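Local coordinates for protein LS-24 (Lathyrus sativus, PDB 3LP9) that probably binds hemin as a monomer and spermine as a dimer, and may take part in oxidative stress responses and polyamine biosynthesis, at residues F10-N15 with I86-H91; S67-N72 with A123-R128; F170-D175 with F188-H193. One frame throughout, in Å; residues are numbered along the deposited sequence.

Interaction 1 (F10-N15 with I86-H91)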
loop_
_atom_site.group_PDB
_atom_site.type_symbol
_atom_site.label_atom_id
_atom_site.label_comp_id
_atom_site.label_asym_id
_atom_site.label_seq_id
_atom_site.Cartn_x
_atom_site.Cartn_y
_atom_site.Cartn_z
ATOM N N PHE A 10 -8.585 2.157 -18.855
ATOM C CA PHE A 10 -9.628 1.150 -18.961
ATOM C C PHE A 10 -10.877 1.688 -19.660
ATOM O O PHE A 10 -11.124 2.875 -19.711
ATOM C CB PHE A 10 -9.908 0.510 -17.580
ATOM C CG PHE A 10 -10.690 1.360 -16.628
ATOM C CD1 PHE A 10 -10.074 1.896 -15.497
ATOM C CD2 PHE A 10 -12.113 1.498 -16.776
ATOM C CE1 PHE A 10 -10.849 2.632 -14.546
ATOM C CE2 PHE A 10 -12.883 2.223 -15.853
ATOM C CZ PHE A 10 -12.260 2.783 -14.753
ATOM N N ARG A 11 -11.616 0.787 -20.279
ATOM C CA ARG A 11 -12.842 1.125 -20.951
ATOM C C ARG A 11 -14.044 1.359 -19.993
ATOM O O ARG A 11 -14.335 0.541 -19.077
ATOM C CB ARG A 11 -13.188 0.017 -21.978
ATOM C CG ARG A 11 -14.290 0.478 -22.952
ATOM C CD ARG A 11 -14.858 -0.574 -23.788
ATOM N NE ARG A 11 -14.920 -1.784 -23.037
ATOM C CZ ARG A 11 -14.706 -2.974 -23.555
ATOM N NH1 ARG A 11 -14.423 -3.097 -24.844
ATOM N NH2 ARG A 11 -14.727 -4.034 -22.775
ATOM N N SER A 12 -14.773 2.448 -20.243
ATOM C CA SER A 12 -15.980 2.736 -19.460
ATOM C C SER A 12 -17.155 1.909 -19.948
ATOM O O SER A 12 -17.196 1.519 -21.105
ATOM C CB SER A 12 -16.321 4.208 -19.523
ATOM O OG SER A 12 -17.439 4.475 -18.687
ATOM N N SER A 13 -18.089 1.594 -19.054
ATOM C CA SER A 13 -19.370 0.941 -19.482
ATOM C C SER A 13 -20.204 1.937 -20.300
ATOM O O SER A 13 -21.115 1.532 -21.047
ATOM C CB SER A 13 -20.184 0.446 -18.278
ATOM O OG SER A 13 -20.433 1.476 -17.363
ATOM N N LYS A 14 -19.919 3.233 -20.128
ATOM C CA LYS A 14 -20.538 4.277 -20.944
ATOM C C LYS A 14 -19.901 4.290 -22.330
ATOM O O LYS A 14 -18.691 4.492 -22.467
ATOM C CB LYS A 14 -20.419 5.678 -20.295
ATOM C CG LYS A 14 -21.202 5.809 -18.964
ATOM C CD LYS A 14 -21.184 7.208 -18.445
ATOM C CE LYS A 14 -21.900 8.157 -19.363
ATOM N NZ LYS A 14 -21.862 9.494 -18.685
ATOM N N ASN A 15 -20.724 4.127 -23.358
ATOM C CA ASN A 15 -20.233 3.994 -24.698
ATOM C C ASN A 15 -19.190 5.011 -25.121
ATOM O O ASN A 15 -19.356 6.188 -24.901
ATOM C CB ASN A 15 -21.426 3.954 -25.629
ATOM C CG ASN A 15 -21.054 3.754 -27.066
ATOM O OD1 ASN A 15 -21.112 4.702 -27.831
ATOM N ND2 ASN A 15 -20.745 2.516 -27.462
ATOM N N ILE A 86 -12.544 -1.842 -7.877
ATOM C CA ILE A 86 -13.394 -0.691 -7.600
ATOM C C ILE A 86 -14.690 -0.637 -8.440
ATOM O O ILE A 86 -14.840 -1.325 -9.452
ATOM C CB ILE A 86 -12.629 0.666 -7.827
ATOM C CG1 ILE A 86 -12.471 0.942 -9.345
ATOM C CG2 ILE A 86 -11.304 0.656 -7.087
ATOM C CD1 ILE A 86 -11.795 2.313 -9.671
ATOM N N ASP A 87 -15.640 0.182 -7.961
ATOM C CA ASP A 87 -16.800 0.529 -8.723
ATOM C C ASP A 87 -16.602 1.984 -9.036
ATOM O O ASP A 87 -16.628 2.776 -8.127
ATOM C CB ASP A 87 -18.100 0.335 -7.946
ATOM C CG ASP A 87 -19.316 0.496 -8.869
ATOM O OD1 ASP A 87 -19.440 1.632 -9.435
ATOM O OD2 ASP A 87 -20.074 -0.497 -9.113
ATOM N N TYR A 88 -16.365 2.341 -10.306
ATOM C CA TYR A 88 -16.052 3.734 -10.636
ATOM C C TYR A 88 -17.327 4.533 -10.978
ATOM O O TYR A 88 -17.234 5.619 -11.496
ATOM C CB TYR A 88 -15.040 3.822 -11.797
ATOM C CG TYR A 88 -15.508 3.102 -13.059
ATOM C CD1 TYR A 88 -15.196 1.741 -13.260
ATOM C CD2 TYR A 88 -16.294 3.749 -14.025
ATOM C CE1 TYR A 88 -15.629 1.062 -14.383
ATOM C CE2 TYR A 88 -16.752 3.059 -15.169
ATOM C CZ TYR A 88 -16.405 1.739 -15.339
ATOM O OH TYR A 88 -16.798 1.025 -16.456
ATOM N N ALA A 89 -18.482 3.937 -10.699
ATOM C CA ALA A 89 -19.809 4.533 -10.862
ATOM C C ALA A 89 -19.820 5.736 -11.783
ATOM O O ALA A 89 -19.812 6.888 -11.295
ATOM C CB ALA A 89 -20.327 4.914 -9.523
ATOM N N PRO A 90 -19.818 5.498 -13.121
ATOM C CA PRO A 90 -19.759 6.583 -14.110
ATOM C C PRO A 90 -20.959 7.524 -14.183
ATOM O O PRO A 90 -20.820 8.610 -14.731
ATOM C CB PRO A 90 -19.601 5.833 -15.427
ATOM C CG PRO A 90 -20.294 4.607 -15.239
ATOM C CD PRO A 90 -19.946 4.194 -13.806
ATOM N N HIS A 91 -22.120 7.112 -13.660
ATOM C CA HIS A 91 -23.336 7.923 -13.653
ATOM C C HIS A 91 -23.551 8.621 -12.298
ATOM O O HIS A 91 -23.705 9.834 -12.251
ATOM C CB HIS A 91 -24.562 7.048 -13.975
ATOM C CG HIS A 91 -24.443 6.291 -15.268
ATOM N ND1 HIS A 91 -24.057 4.963 -15.328
ATOM C CD2 HIS A 91 -24.627 6.685 -16.549
ATOM C CE1 HIS A 91 -24.012 4.581 -16.590
ATOM N NE2 HIS A 91 -24.367 5.602 -17.346
HETATM O O HOH W 1 -23.120 10.144 -16.301
#
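Phe10 and Tyr88 meet where two neighbouring blades of the four-bladed hemopexin β-propeller lie side by side. Phe10 lies near the end of the inner strand 6-11 of the first blade, and Tyr88 follows strand 82-87 of the second. Phe10 CE2 and CZ lie over one face of the tyrosine ring, toward its rim, with Phe10 CE2 only 3.3 Å from Tyr88 CE1. The planes are inclined at 52°, so the pair is neither a flat stack nor a T. With chi1 at 57°, Tyr88 CG sits between its own backbone N and carbonyl carbon, and the ring extends toward the turn after strand 6-11. There Ser13 N approaches near the plane of the phenol and donates a bent hydrogen bond to Tyr88 OH (3.0 Å, 138°). Tyr19 of strand 17-22 meets both rings, joining them to the next strand of the first blade.

The turn that presents Ser13 N is itself braced. Ser12 OG accepts from Lys14 N at 3.1 Å in an ST turn, and Ser13 OG is bonded to Asn73 of the second blade. In 86-91, Asp87 OD1 takes the amide N of Ala89 at 2.8 Å, an Asx turn over Asp87-Ala89, just ahead of Pro90. Farther out the Lys14 stem runs past Pro90, Lys14 CD lying 3.7 Å from Pro90 CB, and alongside the His91 ring. The lysine bends at chi3, and Lys14 NZ donates a hydrogen bond to a water at 2.8 Å, which in turn donates to Pro90 O.

Interaction 2 (S67-N72 with A123-R128). With NA (sodium ion), chain G.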
loop_
_atom_site.group_PDB
_atom_site.type_symbol
_atom_site.label_atom_id
_atom_site.label_comp_id
_atom_site.label_asym_id
_atom_site.label_seq_id
_atom_site.Cartn_x
_atom_site.Cartn_y
_atom_site.Cartn_z
ATOM N N SER A 67 -4.488 -1.171 -14.934
ATOM C CA SER A 67 -5.930 -1.367 -14.737
ATOM C C SER A 67 -6.579 -2.146 -15.837
ATOM O O SER A 67 -5.976 -2.411 -16.841
ATOM C CB SER A 67 -6.672 -0.029 -14.616
ATOM O OG SER A 67 -6.611 0.728 -15.795
ATOM N N PHE A 68 -7.858 -2.433 -15.683
ATOM C CA PHE A 68 -8.657 -3.034 -16.727
ATOM C C PHE A 68 -10.063 -3.204 -16.177
ATOM O O PHE A 68 -10.273 -3.586 -15.016
ATOM C CB PHE A 68 -8.063 -4.354 -17.237
ATOM C CG PHE A 68 -7.980 -5.470 -16.162
ATOM C CD1 PHE A 68 -6.773 -5.761 -15.513
ATOM C CD2 PHE A 68 -9.103 -6.233 -15.834
ATOM C CE1 PHE A 68 -6.729 -6.789 -14.533
ATOM C CE2 PHE A 68 -9.044 -7.237 -14.858
ATOM C CZ PHE A 68 -7.875 -7.535 -14.222
ATOM N N ASP A 69 -11.020 -2.816 -16.997
ATOM C CA ASP A 69 -12.439 -3.028 -16.714
ATOM C C ASP A 69 -12.758 -4.511 -16.690
ATOM O O ASP A 69 -12.169 -5.297 -17.425
ATOM C CB ASP A 69 -13.258 -2.347 -17.780
ATOM C CG ASP A 69 -12.756 -2.635 -19.200
ATOM O OD1 ASP A 69 -11.660 -2.143 -19.596
ATOM O OD2 ASP A 69 -13.518 -3.277 -19.940
ATOM N N THR A 70 -13.695 -4.906 -15.822
ATOM C CA THR A 70 -14.093 -6.309 -15.709
ATOM C C THR A 70 -15.472 -6.386 -16.341
ATOM O O THR A 70 -15.629 -6.799 -17.483
ATOM C CB THR A 70 -14.035 -6.779 -14.211
ATOM O OG1 THR A 70 -14.503 -5.722 -13.365
ATOM C CG2 THR A 70 -12.602 -7.078 -13.790
ATOM N N GLU A 71 -16.466 -5.906 -15.615
ATOM C CA GLU A 71 -17.839 -6.014 -16.012
ATOM C C GLU A 71 -18.629 -4.981 -15.256
ATOM O O GLU A 71 -18.235 -4.576 -14.176
ATOM C CB GLU A 71 -18.404 -7.388 -15.712
ATOM C CG GLU A 71 -18.158 -7.981 -14.309
ATOM C CD GLU A 71 -18.665 -9.434 -14.250
ATOM O OE1 GLU A 71 -18.035 -10.322 -14.860
ATOM O OE2 GLU A 71 -19.673 -9.710 -13.591
ATOM N N ASN A 72 -19.747 -4.551 -15.845
ATOM C CA ASN A 72 -20.585 -3.536 -15.229
ATOM C C ASN A 72 -19.776 -2.258 -15.008
ATOM O O ASN A 72 -19.080 -1.799 -15.933
ATOM C CB ASN A 72 -21.212 -4.090 -13.939
ATOM C CG ASN A 72 -22.199 -5.182 -14.234
ATOM O OD1 ASN A 72 -22.960 -5.055 -15.151
ATOM N ND2 ASN A 72 -22.141 -6.276 -13.507
ATOM N N ALA A 123 -2.739 -3.892 -19.296
ATOM C CA ALA A 123 -3.760 -4.930 -19.317
ATOM C C ALA A 123 -4.956 -4.451 -20.089
ATOM O O ALA A 123 -5.234 -3.272 -20.120
ATOM C CB ALA A 123 -4.205 -5.269 -17.920
ATOM N N TYR A 124 -5.712 -5.394 -20.659
ATOM C CA TYR A 124 -6.953 -5.094 -21.350
ATOM C C TYR A 124 -7.858 -6.285 -21.247
ATOM O O TYR A 124 -7.409 -7.420 -21.104
ATOM C CB TYR A 124 -6.753 -4.735 -22.852
ATOM C CG TYR A 124 -6.216 -5.813 -23.767
ATOM C CD1 TYR A 124 -4.825 -5.967 -23.991
ATOM C CD2 TYR A 124 -7.081 -6.687 -24.446
ATOM C CE1 TYR A 124 -4.324 -6.978 -24.891
ATOM C CE2 TYR A 124 -6.600 -7.662 -25.292
ATOM C CZ TYR A 124 -5.205 -7.805 -25.529
ATOM O OH TYR A 124 -4.798 -8.817 -26.426
ATOM N N ARG A 125 -9.156 -5.981 -21.337
ATOM C CA ARG A 125 -10.285 -6.911 -21.249
ATOM C C ARG A 125 -10.513 -7.655 -22.560
ATOM O O ARG A 125 -10.792 -7.067 -23.571
ATOM C CB ARG A 125 -11.532 -6.089 -20.879
ATOM C CG ARG A 125 -12.812 -6.898 -20.655
ATOM C CD ARG A 125 -12.523 -7.905 -19.536
ATOM N NE ARG A 125 -13.722 -8.464 -18.995
ATOM C CZ ARG A 125 -14.354 -9.516 -19.485
ATOM N NH1 ARG A 125 -13.929 -10.130 -20.567
ATOM N NH2 ARG A 125 -15.431 -9.942 -18.863
ATOM N N SER A 126 -10.411 -8.971 -22.552
ATOM C CA SER A 126 -10.754 -9.722 -23.766
ATOM C C SER A 126 -12.273 -9.657 -23.993
ATOM O O SER A 126 -13.038 -9.466 -23.049
ATOM C CB SER A 126 -10.327 -11.173 -23.606
ATOM O OG SER A 126 -10.861 -12.015 -24.643
ATOM N N THR A 127 -12.717 -9.825 -25.242
ATOM C CA THR A 127 -14.142 -9.815 -25.559
ATOM C C THR A 127 -14.641 -11.189 -25.114
ATOM O O THR A 127 -15.860 -11.460 -24.979
ATOM C CB THR A 127 -14.417 -9.648 -27.135
ATOM O OG1 THR A 127 -13.555 -10.517 -27.865
ATOM C CG2 THR A 127 -14.173 -8.266 -27.594
ATOM N N ARG A 128 -13.677 -12.073 -24.928
ATOM C CA ARG A 128 -13.978 -13.468 -24.678
ATOM C C ARG A 128 -14.141 -13.864 -23.207
ATOM O O ARG A 128 -13.194 -13.772 -22.439
ATOM C CB ARG A 128 -12.883 -14.284 -25.310
ATOM C CG ARG A 128 -12.739 -15.633 -24.712
ATOM C CD ARG A 128 -13.407 -16.621 -25.597
ATOM N NE ARG A 128 -12.474 -17.731 -25.549
ATOM C CZ ARG A 128 -11.715 -18.084 -26.581
ATOM N NH1 ARG A 128 -11.828 -17.435 -27.754
ATOM N NH2 ARG A 128 -10.849 -19.075 -26.429
HETATM NA NA NA G . -9.643 -3.000 -21.263
HETATM O O HOH W 2 -7.464 -1.672 -19.748
#
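Ser67-Asp69 and Ala123-Arg125, the inner strands of the second and third blades, run parallel within 3°, their axes 5.7 Å apart. Phe68 and Tyr124 are level, while Ser67 O and Ala123 O, two acceptors, approach to 3.5 Å. Ala123 CB packs at 3.6 Å against Phe68 CD1.

Arg125 contributes the largest share. With CG anti to the backbone N (chi1 -176°) and a bend at chi2, its aliphatic stem passes beside Asp69, Arg125 CB lying 3.6 Å from Asp69 OD2. Arg125 NE donates to Thr70 O at 2.9 Å (145°), the oxygen lying near the guanidinium edge but somewhat out of its plane. NH2 and NH1 are held by Tyr145 and by Gly129 O. A leucine in place of Arg125 would probably leave Thr70 O without this donor and let the turn after strand 66-69 drift from the third blade.

Asp69 OD2 forms a salt bridge with Arg11 of the first blade, and Asp69 OD1 binds the sodium ion at 2.8 Å. A water also bound to the sodium donates to Ala123 O at 2.8 Å. The two strands are thus tied through an arginine, a cation and a water, and the sodium probably offsets part of the carboxylate's negative charge.

Interaction 3 (F170-D175 with F188-H193). With CA (calcium ion), chain E.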
loop_
_atom_site.group_PDB
_atom_site.type_symbol
_atom_site.label_atom_id
_atom_site.label_comp_id
_atom_site.label_asym_id
_atom_site.label_seq_id
_atom_site.Cartn_x
_atom_site.Cartn_y
_atom_site.Cartn_z
ATOM N N PHE A 170 6.571 -1.940 -29.169
ATOM C CA PHE A 170 5.681 -2.753 -28.300
ATOM C C PHE A 170 6.220 -4.163 -28.023
ATOM O O PHE A 170 5.837 -4.799 -27.042
ATOM C CB PHE A 170 4.242 -2.737 -28.837
ATOM C CG PHE A 170 3.591 -1.395 -28.759
ATOM C CD1 PHE A 170 3.173 -0.883 -27.527
ATOM C CD2 PHE A 170 3.455 -0.602 -29.909
ATOM C CE1 PHE A 170 2.627 0.378 -27.459
ATOM C CE2 PHE A 170 2.867 0.676 -29.838
ATOM C CZ PHE A 170 2.453 1.148 -28.641
ATOM N N GLU A 171 7.134 -4.638 -28.885
ATOM C CA GLU A 171 7.809 -5.959 -28.740
ATOM C C GLU A 171 8.425 -6.176 -27.339
ATOM O O GLU A 171 8.440 -7.303 -26.824
ATOM C CB GLU A 171 8.832 -6.082 -29.844
ATOM C CG GLU A 171 9.816 -7.168 -29.735
ATOM C CD GLU A 171 10.709 -7.248 -30.984
ATOM O OE1 GLU A 171 10.866 -6.236 -31.722
ATOM O OE2 GLU A 171 11.293 -8.341 -31.197
ATOM N N SER A 172 8.897 -5.067 -26.735
ATOM C CA SER A 172 9.464 -5.048 -25.416
ATOM C C SER A 172 8.579 -4.505 -24.288
ATOM O O SER A 172 9.098 -4.238 -23.188
ATOM C CB SER A 172 10.727 -4.215 -25.450
ATOM O OG SER A 172 10.441 -2.874 -25.793
ATOM N N GLY A 173 7.279 -4.345 -24.525
ATOM C CA GLY A 173 6.407 -3.863 -23.472
ATOM C C GLY A 173 5.518 -2.660 -23.761
ATOM O O GLY A 173 5.656 -2.007 -24.779
ATOM N N ALA A 174 4.590 -2.390 -22.865
ATOM C CA ALA A 174 3.700 -1.248 -23.017
ATOM C C ALA A 174 3.530 -0.407 -21.729
ATOM O O ALA A 174 3.643 -0.892 -20.610
ATOM C CB ALA A 174 2.343 -1.748 -23.539
ATOM N N ASP A 175 3.293 0.882 -21.918
ATOM C CA ASP A 175 3.018 1.800 -20.822
ATOM C C ASP A 175 1.597 1.529 -20.242
ATOM O O ASP A 175 1.413 1.426 -19.024
ATOM C CB ASP A 175 3.159 3.245 -21.294
ATOM C CG ASP A 175 4.607 3.732 -21.344
ATOM O OD1 ASP A 175 5.513 2.933 -20.982
ATOM O OD2 ASP A 175 4.833 4.898 -21.739
ATOM N N PHE A 188 -2.802 0.279 -27.397
ATOM C CA PHE A 188 -1.543 0.098 -26.616
ATOM C C PHE A 188 -0.852 1.419 -26.644
ATOM O O PHE A 188 -0.754 2.056 -27.702
ATOM C CB PHE A 188 -0.609 -1.001 -27.242
ATOM C CG PHE A 188 -1.180 -2.392 -27.165
ATOM C CD1 PHE A 188 -0.908 -3.220 -26.052
ATOM C CD2 PHE A 188 -2.030 -2.872 -28.168
ATOM C CE1 PHE A 188 -1.496 -4.480 -25.960
ATOM C CE2 PHE A 188 -2.583 -4.131 -28.075
ATOM C CZ PHE A 188 -2.298 -4.937 -26.958
ATOM N N PHE A 189 -0.369 1.856 -25.484
ATOM C CA PHE A 189 0.367 3.129 -25.415
ATOM C C PHE A 189 1.788 2.858 -24.932
ATOM O O PHE A 189 2.060 1.893 -24.184
ATOM C CB PHE A 189 -0.306 4.119 -24.444
ATOM C CG PHE A 189 -1.769 4.407 -24.742
ATOM C CD1 PHE A 189 -2.161 5.090 -25.907
ATOM C CD2 PHE A 189 -2.765 3.996 -23.850
ATOM C CE1 PHE A 189 -3.507 5.352 -26.169
ATOM C CE2 PHE A 189 -4.131 4.255 -24.093
ATOM C CZ PHE A 189 -4.494 4.955 -25.274
ATOM N N LYS A 190 2.674 3.743 -25.347
ATOM C CA LYS A 190 4.069 3.672 -24.996
ATOM C C LYS A 190 4.641 5.015 -25.353
ATOM O O LYS A 190 4.620 5.437 -26.547
ATOM C CB LYS A 190 4.779 2.568 -25.775
ATOM C CG LYS A 190 6.217 2.474 -25.436
ATOM C CD LYS A 190 6.479 1.102 -24.960
ATOM C CE LYS A 190 7.927 0.900 -24.721
ATOM N NZ LYS A 190 8.202 -0.545 -24.609
ATOM N N ASP A 191 5.097 5.714 -24.330
ATOM C CA ASP A 191 5.598 7.104 -24.492
ATOM C C ASP A 191 4.538 7.943 -25.203
ATOM O O ASP A 191 3.397 7.972 -24.765
ATOM C CB ASP A 191 6.958 7.158 -25.229
ATOM C CG ASP A 191 7.910 6.067 -24.746
ATOM O OD1 ASP A 191 7.999 5.892 -23.500
ATOM O OD2 ASP A 191 8.518 5.352 -25.595
ATOM N N ASP A 192 4.940 8.676 -26.239
ATOM C CA ASP A 192 4.052 9.556 -27.037
ATOM C C ASP A 192 3.398 8.840 -28.205
ATOM O O ASP A 192 2.835 9.494 -29.058
ATOM C CB ASP A 192 4.825 10.776 -27.576
ATOM C CG ASP A 192 6.057 10.396 -28.402
ATOM O OD1 ASP A 192 6.755 9.386 -28.120
ATOM O OD2 ASP A 192 6.324 11.117 -29.363
ATOM N N HIS A 193 3.519 7.510 -28.228
ATOM C CA HIS A 193 3.035 6.629 -29.287
ATOM C C HIS A 193 1.924 5.704 -28.872
ATOM O O HIS A 193 1.800 5.352 -27.686
ATOM C CB HIS A 193 4.180 5.731 -29.780
ATOM C CG HIS A 193 5.281 6.497 -30.463
ATOM N ND1 HIS A 193 6.359 7.033 -29.774
ATOM C CD2 HIS A 193 5.443 6.838 -31.768
ATOM C CE1 HIS A 193 7.146 7.648 -30.637
ATOM N NE2 HIS A 193 6.607 7.551 -31.845
HETATM CA CA CA E . 1.737 1.161 -16.525
HETATM O O HOH W 3 6.805 6.630 -21.104
HETATM O O HOH W 4 8.163 3.652 -21.715
HETATM O O HOH W 5 3.115 0.118 -14.206
#
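Asp175 OD2 receives the backbone N-H of Asp191 in a short, fairly straight hydrogen bond (2.7 Å, 165°), the donor standing above the carboxylate plane. Asp175 N in turn donates to Phe189 O at 2.8 Å, so main chain and side chain of Asp175 hold the residues on either side of Lys190. Lys190 NZ sits 2.9 Å from Gly173 O, above the carbonyl plane, and bonds also to Ile169 O. Two waters lie between the Asp175 carboxylate and Asp191 OD1, and probably ease the repulsion of these like charges, 3.8 Å apart from Asp175 OD2 to Asp191 OD1.

Beneath the polar layer, Phe170 CE1 wedges between Phe188 CB and Lys190 CB, 3.5 Å from each, and the ring edge faces the carbonyl carbon of Phe189. Phe165 meets the rings of Phe170 and Phe188. Gly173 adopts phi 127°, psi 169°, angles at which a side chain would collide with the carbonyl oxygen of Ser172.

A type II' turn, Lys190 to His193, joins the two central strands of this blade. Asp175 O meets the calcium ion at 2.5 Å; with Asn7 O, Asp65 O and Asp121 O it forms the ring of carbonyls at the starts of the inner strands, typical of the hemopexin propeller's central channel.

Overall arrangement
From the N terminus, residues 10-15 leave the first blade's inner strand and meet 86-91 in interaction 1, closing a loop that holds the rest of that blade and most of the second. Before it closes, residues 67-72 open interaction 2, which ends at 123-128 in the third blade; the two contacts therefore cross, and tie blade one to two and two to three. They touch through the Arg11-Asp69 salt bridge. Interaction 3 follows in series, closing a short loop within the fourth blade at 170-175 and 188-193, on the other side of the chain's centre from both. Tyr124 CE1 packs against Phe188 CZ, carrying the connection from interaction 2 onward; interactions 1 and 3 do not touch.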